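Side-chain contacts in hypothetical membrane protein (Corynebacterium glutamicum, PDB 6JSB), which binds heme, probably as a membrane-attached carrier that takes part in heme transfer during heme uptake by the bacterium: residues A[19-24]-A[55-60]; A[41-46]-A[98-103]; A[122-127]-A[174-179]. All blocks are in the same frame, centred on the assembly; numbering follows the deposited sequence. Where two conformers were deposited one is given.

Overall arrangement
Along the chain interactions 1 and 2 interleave, since 41-46 precedes 55-60 and 98-103 follows it, whereas interaction 3 comes after both have closed. Interactions 1 and 2 have centres about 11 Å apart and meet by packing, as where F57 touches V42; both reach the large antiparallel sheet. Interaction 3 lies about 19 Å and 20 Å from their centres, in two loops farther out. Its links are Y177, which packs on F20 of interaction 1, and a probable backbone hydrogen bond between R122 and D98 of interaction 2. Interactions 1 and 3 share the heme, gripped by helix 18-24 and these loops, while interaction 2 joins strands 39-43 and 95-109 of the sheet.

Interaction 1 of 3, residues A[19-24]-A[55-60]; sequences SFNNYL and REFTWP. With HEM (protoporphyrin IX containing Fe), chain C.
N21 reaches from helix 18-24 toward F57 at the start of strand 56-65. The direct contact is van der Waals: N21 ND2 lies 3.9 Å from F57 CE1, with the amide and ring planes 82° apart. No direct hydrogen bond joins the segments.

A water probably bridges them: it accepts from N21 ND2 at 2.9 Å and lies 2.7 Å from R55 O, within hydrogen-bonding distance. N21 is held further by W77, which bonds to its OD1, and by the carbonyl of S15, which accepts from ND2 as the water does. R55 turns its guanidinium to E25 in a salt bridge.

The other side of the helix serves the heme. Y23 OH binds the iron at 2.1 Å, and one face of its ring lies toward the porphyrin; H80 hydrogen-bonds the same oxygen. S19 OG donates to the heme propionate oxygen O2D at 2.6 Å, while F20 CD1 touches the heme methyl CMD at 3.6 Å.

One short helix therefore has a ligand side and a sheet side. With both ends of the N21 amide engaged, its rotation is probably fixed, and H80, as a second-shell partner, probably helps to orient the Y23 oxygen on the iron.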
loop_
_atom_site.group_PDB
_atom_site.type_symbol
_atom_site.label_atom_id
_atom_site.label_comp_id
_atom_site.label_asym_id
_atom_site.label_seq_id
_atom_site.Cartn_x
_atom_site.Cartn_y
_atom_site.Cartn_z
ATOM N N SER A 19 -7.904 -10.287 -2.342
ATOM C CA SER A 19 -9.126 -10.691 -1.645
ATOM C C SER A 19 -9.618 -9.563 -0.742
ATOM O O SER A 19 -10.806 -9.513 -0.434
ATOM C CB SER A 19 -8.881 -12.008 -0.862
ATOM O OG SER A 19 -7.876 -11.858 0.180
ATOM N N PHE A 20 -8.727 -8.618 -0.381
ATOM C CA PHE A 20 -9.161 -7.488 0.447
ATOM C C PHE A 20 -9.960 -6.523 -0.429
ATOM O O PHE A 20 -11.047 -6.059 -0.054
ATOM C CB PHE A 20 -7.953 -6.760 1.064
ATOM C CG PHE A 20 -8.398 -5.573 1.884
ATOM C CD1 PHE A 20 -9.109 -5.782 3.080
ATOM C CD2 PHE A 20 -8.124 -4.305 1.443
ATOM C CE1 PHE A 20 -9.563 -4.678 3.827
ATOM C CE2 PHE A 20 -8.543 -3.180 2.191
ATOM C CZ PHE A 20 -9.278 -3.385 3.377
ATOM N N ASN A 21 -9.448 -6.243 -1.637
ATOM C CA ASN A 21 -10.215 -5.373 -2.544
ATOM C C ASN A 21 -11.539 -6.003 -2.929
ATOM O O ASN A 21 -12.569 -5.315 -3.022
ATOM C CB ASN A 21 -9.419 -5.083 -3.829
ATOM C CG ASN A 21 -8.102 -4.321 -3.528
ATOM O OD1 ASN A 21 -8.065 -3.430 -2.683
ATOM N ND2 ASN A 21 -7.047 -4.644 -4.284
ATOM N N ASN A 22 -11.537 -7.306 -3.166
ATOM C CA ASN A 22 -12.797 -8.024 -3.455
ATOM C C ASN A 22 -13.802 -7.880 -2.316
ATOM O O ASN A 22 -15.000 -7.654 -2.526
ATOM C CB ASN A 22 -12.477 -9.500 -3.664
ATOM C CG ASN A 22 -13.697 -10.275 -4.095
ATOM O OD1 ASN A 22 -14.230 -9.991 -5.162
ATOM N ND2 ASN A 22 -14.156 -11.227 -3.298
ATOM N N TYR A 23 -13.335 -8.038 -1.071
ATOM C CA TYR A 23 -14.222 -7.900 0.081
ATOM C C TYR A 23 -14.689 -6.454 0.250
ATOM O O TYR A 23 -15.884 -6.206 0.463
ATOM C CB TYR A 23 -13.442 -8.374 1.319
ATOM C CG TYR A 23 -13.813 -7.663 2.586
ATOM C CD1 TYR A 23 -14.984 -7.992 3.274
ATOM C CD2 TYR A 23 -12.944 -6.730 3.154
ATOM C CE1 TYR A 23 -15.291 -7.301 4.529
ATOM C CE2 TYR A 23 -13.235 -6.085 4.369
ATOM C CZ TYR A 23 -14.401 -6.378 5.015
ATOM O OH TYR A 23 -14.720 -5.751 6.183
ATOM N N LEU A 24 -13.766 -5.500 0.151
ATOM C CA LEU A 24 -14.102 -4.105 0.459
ATOM C C LEU A 24 -15.100 -3.552 -0.554
ATOM O O LEU A 24 -16.029 -2.818 -0.185
ATOM C CB LEU A 24 -12.780 -3.298 0.535
ATOM C CG LEU A 24 -12.890 -1.836 1.066
ATOM C CD1 LEU A 24 -13.338 -0.875 -0.110
ATOM C CD2 LEU A 24 -13.858 -1.677 2.251
ATOM N N ARG A 55 -8.631 -5.827 -9.361
ATOM C CA ARG A 55 -8.096 -4.482 -9.283
ATOM C C ARG A 55 -6.578 -4.539 -9.152
ATOM O O ARG A 55 -6.009 -5.378 -8.404
ATOM C CB ARG A 55 -8.675 -3.736 -8.070
ATOM C CG ARG A 55 -8.149 -2.274 -7.978
ATOM C CD ARG A 55 -8.923 -1.563 -6.865
ATOM N NE ARG A 55 -10.348 -1.248 -7.188
ATOM C CZ ARG A 55 -10.718 -0.148 -7.827
ATOM N NH1 ARG A 55 -9.817 0.694 -8.365
ATOM N NH2 ARG A 55 -12.030 0.122 -7.944
ATOM N N GLU A 56 -5.942 -3.607 -9.837
ATOM C CA GLU A 56 -4.466 -3.446 -9.752
ATOM C C GLU A 56 -4.145 -2.007 -9.405
ATOM O O GLU A 56 -4.919 -1.076 -9.725
ATOM C CB GLU A 56 -3.837 -3.788 -11.131
ATOM C CG GLU A 56 -3.994 -5.283 -11.458
ATOM C CD GLU A 56 -3.357 -5.650 -12.781
ATOM O OE1 GLU A 56 -4.061 -5.558 -13.778
ATOM O OE2 GLU A 56 -2.140 -5.995 -12.824
ATOM N N PHE A 57 -3.000 -1.796 -8.730
ATOM C CA PHE A 57 -2.518 -0.440 -8.499
ATOM C C PHE A 57 -1.091 -0.318 -8.986
ATOM O O PHE A 57 -0.272 -1.211 -8.694
ATOM C CB PHE A 57 -2.478 -0.081 -6.963
ATOM C CG PHE A 57 -3.784 -0.171 -6.243
ATOM C CD1 PHE A 57 -3.957 -1.146 -5.257
ATOM C CD2 PHE A 57 -4.808 0.738 -6.513
ATOM C CE1 PHE A 57 -5.173 -1.242 -4.532
ATOM C CE2 PHE A 57 -5.972 0.663 -5.800
ATOM C CZ PHE A 57 -6.183 -0.330 -4.832
ATOM N N THR A 58 -0.764 0.785 -9.664
ATOM C CA THR A 58 0.656 1.079 -9.894
ATOM C C THR A 58 0.993 2.323 -9.084
ATOM O O THR A 58 0.178 3.249 -8.994
ATOM C CB THR A 58 1.024 1.331 -11.369
ATOM O OG1 THR A 58 0.476 2.590 -11.773
ATOM C CG2 THR A 58 0.512 0.205 -12.243
ATOM N N TRP A 59 2.148 2.319 -8.443
ATOM C CA TRP A 59 2.587 3.386 -7.581
ATOM C C TRP A 59 3.797 4.049 -8.220
ATOM O O TRP A 59 4.716 3.327 -8.658
ATOM C CB TRP A 59 2.986 2.819 -6.175
ATOM C CG TRP A 59 1.881 2.020 -5.475
ATOM C CD1 TRP A 59 1.476 0.737 -5.770
ATOM C CD2 TRP A 59 1.096 2.437 -4.333
ATOM N NE1 TRP A 59 0.480 0.329 -4.896
ATOM C CE2 TRP A 59 0.220 1.356 -4.012
ATOM C CE3 TRP A 59 1.052 3.617 -3.575
ATOM C CZ2 TRP A 59 -0.645 1.391 -2.946
ATOM C CZ3 TRP A 59 0.138 3.674 -2.485
ATOM C CH2 TRP A 59 -0.694 2.572 -2.191
ATOM N N PRO A 60 3.862 5.383 -8.280
ATOM C CA PRO A 60 4.956 6.029 -9.007
ATOM C C PRO A 60 6.228 6.033 -8.179
ATOM O O PRO A 60 6.203 6.318 -6.992
ATOM C CB PRO A 60 4.431 7.464 -9.226
ATOM C CG PRO A 60 3.495 7.707 -7.988
ATOM C CD PRO A 60 2.833 6.350 -7.809
HETATM C CHA HEM C . -13.113 -9.658 6.367
HETATM C CHB HEM C . -17.178 -7.961 8.388
HETATM C CHC HEM C . -14.637 -4.130 10.053
HETATM C CHD HEM C . -10.627 -5.696 7.717
HETATM C C1A HEM C . -14.403 -9.548 6.848
HETATM C C2A HEM C . -15.389 -10.606 6.734
HETATM C C3A HEM C . -16.546 -10.161 7.279
HETATM C C4A HEM C . -16.284 -8.803 7.756
HETATM C CMA HEM C . -17.903 -10.919 7.397
HETATM C CAA HEM C . -15.103 -11.984 6.100
HETATM C CBA HEM C . -15.515 -11.971 4.635
HETATM C CGA HEM C . -14.923 -13.177 3.940
HETATM O O1A HEM C . -15.262 -13.392 2.743
HETATM O O2A HEM C . -14.103 -13.900 4.591
HETATM C C1B HEM C . -16.842 -6.785 8.999
HETATM C C2B HEM C . -17.769 -5.930 9.743
HETATM C C3B HEM C . -17.076 -4.877 10.211
HETATM C C4B HEM C . -15.683 -4.996 9.760
HETATM C CMB HEM C . -19.265 -6.305 9.940
HETATM C CAB HEM C . -17.562 -3.666 11.062
HETATM C CBB HEM C . -18.850 -3.311 11.105
HETATM C C1C HEM C . -13.329 -4.202 9.563
HETATM C C2C HEM C . -12.287 -3.233 9.802
HETATM C C3C HEM C . -11.182 -3.625 9.125
HETATM C C4C HEM C . -11.482 -4.904 8.488
HETATM C CMC HEM C . -12.456 -1.903 10.583
HETATM C CAC HEM C . -9.902 -2.806 9.102
HETATM C CBC HEM C . -9.143 -2.853 8.017
HETATM C C1D HEM C . -10.972 -6.913 7.168
HETATM C C2D HEM C . -10.065 -7.761 6.428
HETATM C C3D HEM C . -10.728 -8.870 6.039
HETATM C C4D HEM C . -12.099 -8.749 6.506
HETATM C CMD HEM C . -8.573 -7.418 6.222
HETATM C CAD HEM C . -10.130 -10.054 5.217
HETATM C CBD HEM C . -10.501 -9.787 3.734
HETATM C CGD HEM C . -9.885 -10.912 2.906
HETATM O O1D HEM C . -10.447 -12.058 2.986
HETATM O O2D HEM C . -8.844 -10.627 2.218
HETATM N NA HEM C . -14.964 -8.434 7.507
HETATM N NB HEM C . -15.613 -6.160 9.003
HETATM N NC HEM C . -12.790 -5.223 8.773
HETATM N ND HEM C . -12.187 -7.541 7.165
HETATM FE FE HEM C . -13.901 -6.638 7.937
HETATM O O HOH W 1 -7.294 -6.643 -6.331
#

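Interaction 2 of 3, residues A[41-46]-A[98-103]; sequences EVRDGV and DLDFSN
The first torsions of R43 and D100 turn the two side chains toward each other. In R43, CG sits between the backbone N and the carbonyl carbon (chi1 66°), and from there the chain runs extended to NE, carrying the guanidinium across to strand 95-109. D100 swings CG anti to its own backbone N (chi1 -168°), presenting the carboxylate from the opposite direction.

The result is a two-pronged, end-on salt bridge. R43 NH1 donates to D100 OD1 at 2.8 Å, using the syn lone pair of that oxygen, and R43 NH2 donates to D100 OD2 at 2.9 Å. The second bond is nearly straight and lies in the guanidinium plane; the first is more bent, with its acceptor tilted out of that plane. This asymmetry agrees with the 36° between guanidinium and carboxylate.

S102 adds a van der Waals contact, its CB lying 3.6 Å from R43 NH2. From the type I' turn of R43 to V46, D44 OD2 approaches R43 NE at 3.5 Å, a longer salt bridge that puts a second carboxylate near the same cation. R43, D44 and D100 thus make up a surface salt-bridge network.

Strand 68-81 lies between the two partners in the sheet, pairing antiparallel with 39-43 and with 95-109, so the salt bridge spans an intervening strand. On its far side, strand 95-109 is paired with 112-122.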
loop_
_atom_site.group_PDB
_atom_site.type_symbol
_atom_site.label_atom_id
_atom_site.label_comp_id
_atom_site.label_asym_id
_atom_site.label_seq_id
_atom_site.Cartn_x
_atom_site.Cartn_y
_atom_site.Cartn_z
ATOM N N GLU A 41 -10.558 5.041 -3.482
ATOM C CA GLU A 41 -10.118 6.242 -4.180
ATOM C C GLU A 41 -8.597 6.260 -4.198
ATOM O O GLU A 41 -7.955 5.865 -3.224
ATOM C CB GLU A 41 -10.661 7.537 -3.497
ATOM C CG GLU A 41 -10.349 8.829 -4.252
ATOM C CD GLU A 41 -11.182 10.029 -3.779
ATOM O OE1 GLU A 41 -11.420 10.159 -2.560
ATOM O OE2 GLU A 41 -11.636 10.835 -4.627
ATOM N N VAL A 42 -8.011 6.670 -5.326
ATOM C CA VAL A 42 -6.552 6.737 -5.423
ATOM C C VAL A 42 -6.139 8.193 -5.674
ATOM O O VAL A 42 -6.956 9.013 -6.119
ATOM C CB VAL A 42 -5.997 5.784 -6.522
ATOM C CG1 VAL A 42 -6.565 4.352 -6.295
ATOM C CG2 VAL A 42 -6.336 6.349 -7.925
ATOM N N ARG A 43 -4.867 8.521 -5.386
ATOM C CA ARG A 43 -4.421 9.890 -5.524
ATOM C C ARG A 43 -2.902 9.932 -5.721
ATOM O O ARG A 43 -2.187 8.935 -5.521
ATOM C CB ARG A 43 -4.817 10.718 -4.289
ATOM C CG ARG A 43 -4.092 10.247 -3.008
ATOM C CD ARG A 43 -4.546 11.129 -1.831
ATOM N NE ARG A 43 -3.764 10.855 -0.611
ATOM C CZ ARG A 43 -3.990 9.818 0.180
ATOM N NH1 ARG A 43 -4.957 8.929 -0.108
ATOM N NH2 ARG A 43 -3.235 9.680 1.291
ATOM N N ASP A 44 -2.432 11.140 -6.069
ATOM C CA ASP A 44 -1.013 11.486 -6.038
ATOM C C ASP A 44 -0.186 10.537 -6.905
ATOM O O ASP A 44 0.967 10.225 -6.588
ATOM C CB ASP A 44 -0.472 11.523 -4.588
ATOM C CG ASP A 44 -1.157 12.636 -3.735
ATOM O OD1 ASP A 44 -1.553 13.669 -4.298
ATOM O OD2 ASP A 44 -1.326 12.495 -2.500
ATOM N N GLY A 45 -0.736 10.164 -8.052
ATOM C CA GLY A 45 0.077 9.460 -9.022
ATOM C C GLY A 45 -0.223 7.978 -9.101
ATOM O O GLY A 45 0.254 7.325 -10.028
ATOM N N VAL A 46 -0.985 7.422 -8.165
ATOM C CA VAL A 46 -1.389 6.021 -8.315
ATOM C C VAL A 46 -2.303 5.916 -9.526
ATOM O O VAL A 46 -3.177 6.763 -9.741
ATOM C CB VAL A 46 -2.091 5.517 -7.041
ATOM C CG1 VAL A 46 -2.808 4.203 -7.307
ATOM C CG2 VAL A 46 -1.062 5.303 -5.933
ATOM N N ASP A 98 -11.919 2.279 7.621
ATOM C CA ASP A 98 -11.470 3.496 6.939
ATOM C C ASP A 98 -9.947 3.463 6.980
ATOM O O ASP A 98 -9.344 3.697 8.033
ATOM C CB ASP A 98 -12.047 4.744 7.630
ATOM C CG ASP A 98 -11.818 6.024 6.847
ATOM O OD1 ASP A 98 -10.757 6.166 6.199
ATOM O OD2 ASP A 98 -12.688 6.959 6.919
ATOM N N LEU A 99 -9.362 3.100 5.852
ATOM C CA LEU A 99 -7.945 2.713 5.755
ATOM C C LEU A 99 -7.266 3.510 4.641
ATOM O O LEU A 99 -7.807 3.634 3.537
ATOM C CB LEU A 99 -7.862 1.209 5.401
ATOM C CG LEU A 99 -6.470 0.695 5.005
ATOM C CD1 LEU A 99 -5.454 0.723 6.161
ATOM C CD2 LEU A 99 -6.615 -0.770 4.526
ATOM N N ASP A 100 -6.086 4.047 4.910
ATOM C CA ASP A 100 -5.377 4.818 3.899
ATOM C C ASP A 100 -3.917 4.416 3.940
ATOM O O ASP A 100 -3.332 4.373 5.035
ATOM C CB ASP A 100 -5.498 6.301 4.183
ATOM C CG ASP A 100 -5.027 7.134 3.035
ATOM O OD1 ASP A 100 -5.873 7.609 2.217
ATOM O OD2 ASP A 100 -3.803 7.369 2.934
ATOM N N PHE A 101 -3.335 4.053 2.787
ATOM C CA PHE A 101 -1.903 3.790 2.661
ATOM C C PHE A 101 -1.312 4.829 1.726
ATOM O O PHE A 101 -1.841 5.031 0.636
ATOM C CB PHE A 101 -1.626 2.403 2.054
ATOM C CG PHE A 101 -1.881 1.227 2.972
ATOM C CD1 PHE A 101 -1.664 1.316 4.321
ATOM C CD2 PHE A 101 -2.172 -0.015 2.468
ATOM C CE1 PHE A 101 -1.803 0.174 5.165
ATOM C CE2 PHE A 101 -2.365 -1.145 3.323
ATOM C CZ PHE A 101 -2.181 -1.033 4.666
ATOM N N SER A 102 -0.157 5.404 2.091
ATOM C CA SER A 102 0.415 6.373 1.156
ATOM C C SER A 102 1.935 6.355 1.272
ATOM O O SER A 102 2.499 5.846 2.242
ATOM C CB SER A 102 -0.153 7.769 1.363
ATOM O OG SER A 102 0.180 8.263 2.645
ATOM N N ASN A 103 2.604 6.887 0.237
ATOM C CA ASN A 103 4.060 6.963 0.189
ATOM C C ASN A 103 4.816 5.688 0.602
ATOM O O ASN A 103 5.672 5.730 1.476
ATOM C CB ASN A 103 4.537 8.123 1.063
ATOM C CG ASN A 103 3.955 9.408 0.634
ATOM O OD1 ASN A 103 4.020 9.761 -0.558
ATOM N ND2 ASN A 103 3.316 10.107 1.570
#

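Interaction 3 of 3, residues A[122-127]-A[174-179]; sequences REFVDT and GTFYPE. With HEM (protoporphyrin IX containing Fe), chain C.
F124 and F176 form an edge-to-face aromatic contact between two loops: one follows strand 112-122, the other follows helix 167-172, and both close over the heme. The ring centroids are 5.3 Å apart and the planes stand at 77°, with the edge of F176 directed at a face of F124. The nearest atoms are F124 CD1 and F176 CE2, at 3.9 Å. On the opposite face of the F124 ring sits the backbone N of D126.

Packing of side chain on backbone supports the pair: F124 CB rests 3.4 Å from G174 O, which also accepts a hydrogen bond from T175 OG1. G174, at positive phi, is the C-prime residue of a Schellman motif ending the preceding helix; having no side chain, it lies with its backbone against the heme, G174 N being 3.7 Å from heme CAC.

In F176, CG lies anti to the carbonyl carbon (chi1 -77°), which lays the ring over pyrrole nitrogen ND, 3.3 Å from the ring plane, with CZ toward the iron. F124 brings CD1 to 3.5 Å from the meso carbon CHC. Y177 OH donates to propionate oxygen O2D at 2.6 Å, and one face of its ring meets the methyl CMD near the rim, with O2D at the ring edge.

With Y23 ligating the iron from the other side, F176 sandwiches the macrocycle: a tyrosine-ligated heme pocket of the HtaA-family domain.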
loop_
_atom_site.group_PDB
_atom_site.type_symbol
_atom_site.label_atom_id
_atom_site.label_comp_id
_atom_site.label_asym_id
_atom_site.label_seq_id
_atom_site.Cartn_x
_atom_site.Cartn_y
_atom_site.Cartn_z
ATOM N N ARG A 122 -8.804 3.104 10.951
ATOM C CA ARG A 122 -9.547 2.927 12.196
ATOM C C ARG A 122 -9.284 1.544 12.790
ATOM O O ARG A 122 -9.341 0.518 12.090
ATOM C CB ARG A 122 -11.049 3.074 11.961
ATOM C CG ARG A 122 -11.444 4.448 11.460
ATOM C CD ARG A 122 -12.975 4.579 11.528
ATOM N NE ARG A 122 -13.456 5.818 10.927
ATOM C CZ ARG A 122 -13.404 7.035 11.488
ATOM N NH1 ARG A 122 -12.843 7.232 12.718
ATOM N NH2 ARG A 122 -13.950 8.078 10.834
ATOM N N GLU A 123 -9.056 1.528 14.108
ATOM C CA GLU A 123 -8.964 0.272 14.856
ATOM C C GLU A 123 -10.255 -0.523 14.732
ATOM O O GLU A 123 -11.347 0.051 14.717
ATOM C CB GLU A 123 -8.700 0.637 16.330
ATOM C CG GLU A 123 -8.418 -0.584 17.227
ATOM C CD GLU A 123 -8.228 -0.180 18.684
ATOM O OE1 GLU A 123 -8.180 -1.080 19.545
ATOM O OE2 GLU A 123 -8.142 1.025 18.958
ATOM N N PHE A 124 -10.147 -1.851 14.594
ATOM C CA PHE A 124 -11.345 -2.683 14.724
ATOM C C PHE A 124 -11.631 -2.896 16.197
ATOM O O PHE A 124 -10.825 -3.500 16.908
ATOM C CB PHE A 124 -11.209 -4.032 14.016
ATOM C CG PHE A 124 -12.448 -4.880 14.175
ATOM C CD1 PHE A 124 -13.568 -4.642 13.391
ATOM C CD2 PHE A 124 -12.556 -5.812 15.185
ATOM C CE1 PHE A 124 -14.747 -5.349 13.559
ATOM C CE2 PHE A 124 -13.753 -6.529 15.377
ATOM C CZ PHE A 124 -14.844 -6.312 14.539
ATOM N N VAL A 125 -12.772 -2.391 16.662
ATOM C CA VAL A 125 -13.188 -2.588 18.051
ATOM C C VAL A 125 -14.341 -3.591 18.056
ATOM O O VAL A 125 -14.249 -4.660 18.680
ATOM C CB VAL A 125 -13.575 -1.248 18.705
ATOM C CG1 VAL A 125 -14.149 -1.469 20.116
ATOM C CG2 VAL A 125 -12.343 -0.380 18.802
ATOM N N ASP A 126 -15.434 -3.266 17.369
ATOM C CA ASP A 126 -16.546 -4.183 17.167
ATOM C C ASP A 126 -17.356 -3.633 16.008
ATOM O O ASP A 126 -17.002 -2.608 15.415
ATOM C CB ASP A 126 -17.399 -4.374 18.432
ATOM C CG ASP A 126 -18.013 -3.083 18.939
ATOM O OD1 ASP A 126 -18.425 -2.213 18.141
ATOM O OD2 ASP A 126 -18.174 -2.958 20.181
ATOM N N THR A 127 -18.434 -4.321 15.673
ATOM C CA THR A 127 -19.139 -3.986 14.447
ATOM C C THR A 127 -20.088 -2.819 14.600
ATOM O O THR A 127 -20.803 -2.508 13.626
ATOM C CB THR A 127 -19.916 -5.187 13.931
ATOM O OG1 THR A 127 -20.929 -5.509 14.890
ATOM C CG2 THR A 127 -18.964 -6.369 13.737
ATOM N N GLY A 174 -7.160 -4.500 11.008
ATOM C CA GLY A 174 -8.322 -4.864 11.831
ATOM C C GLY A 174 -8.185 -6.169 12.591
ATOM O O GLY A 174 -9.167 -6.645 13.168
ATOM N N THR A 175 -6.981 -6.734 12.666
ATOM C CA THR A 175 -6.681 -8.064 13.209
ATOM C C THR A 175 -7.334 -9.211 12.412
ATOM O O THR A 175 -7.355 -10.352 12.883
ATOM C CB THR A 175 -6.993 -8.191 14.729
ATOM O OG1 THR A 175 -8.407 -8.319 14.983
ATOM C CG2 THR A 175 -6.424 -6.941 15.452
ATOM N N PHE A 176 -7.878 -8.943 11.215
ATOM C CA PHE A 176 -8.437 -10.027 10.447
ATOM C C PHE A 176 -7.389 -10.938 9.816
ATOM O O PHE A 176 -7.734 -12.078 9.484
ATOM C CB PHE A 176 -9.317 -9.444 9.336
ATOM C CG PHE A 176 -10.658 -8.967 9.859
ATOM C CD1 PHE A 176 -11.774 -9.774 9.776
ATOM C CD2 PHE A 176 -10.776 -7.708 10.426
ATOM C CE1 PHE A 176 -13.008 -9.320 10.260
ATOM C CE2 PHE A 176 -12.017 -7.241 10.924
ATOM C CZ PHE A 176 -13.112 -8.076 10.861
ATOM N N TYR A 177 -6.147 -10.453 9.597
ATOM C CA TYR A 177 -5.081 -11.332 9.106
ATOM C C TYR A 177 -4.125 -11.668 10.265
ATOM O O TYR A 177 -3.812 -10.786 11.050
ATOM C CB TYR A 177 -4.252 -10.641 8.037
ATOM C CG TYR A 177 -4.997 -10.292 6.765
ATOM C CD1 TYR A 177 -5.857 -11.215 6.154
ATOM C CD2 TYR A 177 -4.786 -9.100 6.193
ATOM C CE1 TYR A 177 -6.519 -10.879 4.955
ATOM C CE2 TYR A 177 -5.437 -8.727 5.002
ATOM C CZ TYR A 177 -6.289 -9.616 4.403
ATOM O OH TYR A 177 -6.939 -9.236 3.235
ATOM N N PRO A 178 -3.581 -12.876 10.329
ATOM C CA PRO A 178 -2.509 -13.158 11.289
ATOM C C PRO A 178 -1.184 -12.571 10.857
ATOM O O PRO A 178 -0.927 -12.350 9.681
ATOM C CB PRO A 178 -2.435 -14.668 11.290
ATOM C CG PRO A 178 -2.770 -15.008 9.842
ATOM C CD PRO A 178 -3.863 -14.045 9.481
ATOM N N GLU A 179 -0.276 -12.408 11.866
ATOM C CA GLU A 179 1.092 -12.082 11.503
ATOM C C GLU A 179 1.644 -13.144 10.547
ATOM O O GLU A 179 1.400 -14.347 10.712
ATOM C CB GLU A 179 1.924 -12.012 12.801
ATOM C CG GLU A 179 3.308 -11.602 12.609
ATOM C CD GLU A 179 4.003 -11.561 13.982
ATOM O OE1 GLU A 179 3.300 -11.410 15.011
ATOM O OE2 GLU A 179 5.225 -11.685 13.994
HETATM C CHA HEM C . -13.113 -9.658 6.367
HETATM C CHB HEM C . -17.178 -7.961 8.388
HETATM C CHC HEM C . -14.637 -4.130 10.053
HETATM C CHD HEM C . -10.627 -5.696 7.717
HETATM C C1A HEM C . -14.403 -9.548 6.848
HETATM C C2A HEM C . -15.389 -10.606 6.734
HETATM C C3A HEM C . -16.546 -10.161 7.279
HETATM C C4A HEM C . -16.284 -8.803 7.756
HETATM C CMA HEM C . -17.903 -10.919 7.397
HETATM C CAA HEM C . -15.103 -11.984 6.100
HETATM C CBA HEM C . -15.515 -11.971 4.635
HETATM C CGA HEM C . -14.923 -13.177 3.940
HETATM O O1A HEM C . -15.262 -13.392 2.743
HETATM O O2A HEM C . -14.103 -13.900 4.591
HETATM C C1B HEM C . -16.842 -6.785 8.999
HETATM C C2B HEM C . -17.769 -5.930 9.743
HETATM C C3B HEM C . -17.076 -4.877 10.211
HETATM C C4B HEM C . -15.683 -4.996 9.760
HETATM C CMB HEM C . -19.265 -6.305 9.940
HETATM C CAB HEM C . -17.562 -3.666 11.062
HETATM C CBB HEM C . -18.850 -3.311 11.105
HETATM C C1C HEM C . -13.329 -4.202 9.563
HETATM C C2C HEM C . -12.287 -3.233 9.802
HETATM C C3C HEM C . -11.182 -3.625 9.125
HETATM C C4C HEM C . -11.482 -4.904 8.488
HETATM C CMC HEM C . -12.456 -1.903 10.583
HETATM C CAC HEM C . -9.902 -2.806 9.102
HETATM C CBC HEM C . -9.143 -2.853 8.017
HETATM C C1D HEM C . -10.972 -6.913 7.168
HETATM C C2D HEM C . -10.065 -7.761 6.428
HETATM C C3D HEM C . -10.728 -8.870 6.039
HETATM C C4D HEM C . -12.099 -8.749 6.506
HETATM C CMD HEM C . -8.573 -7.418 6.222
HETATM C CAD HEM C . -10.130 -10.054 5.217
HETATM C CBD HEM C . -10.501 -9.787 3.734
HETATM C CGD HEM C . -9.885 -10.912 2.906
HETATM O O1D HEM C . -10.447 -12.058 2.986
HETATM O O2D HEM C . -8.844 -10.627 2.218
HETATM N NA HEM C . -14.964 -8.434 7.507
HETATM N NB HEM C . -15.613 -6.160 9.003
HETATM N NC HEM C . -12.790 -5.223 8.773
HETATM N ND HEM C . -12.187 -7.541 7.165
HETATM FE FE HEM C . -13.901 -6.638 7.937
#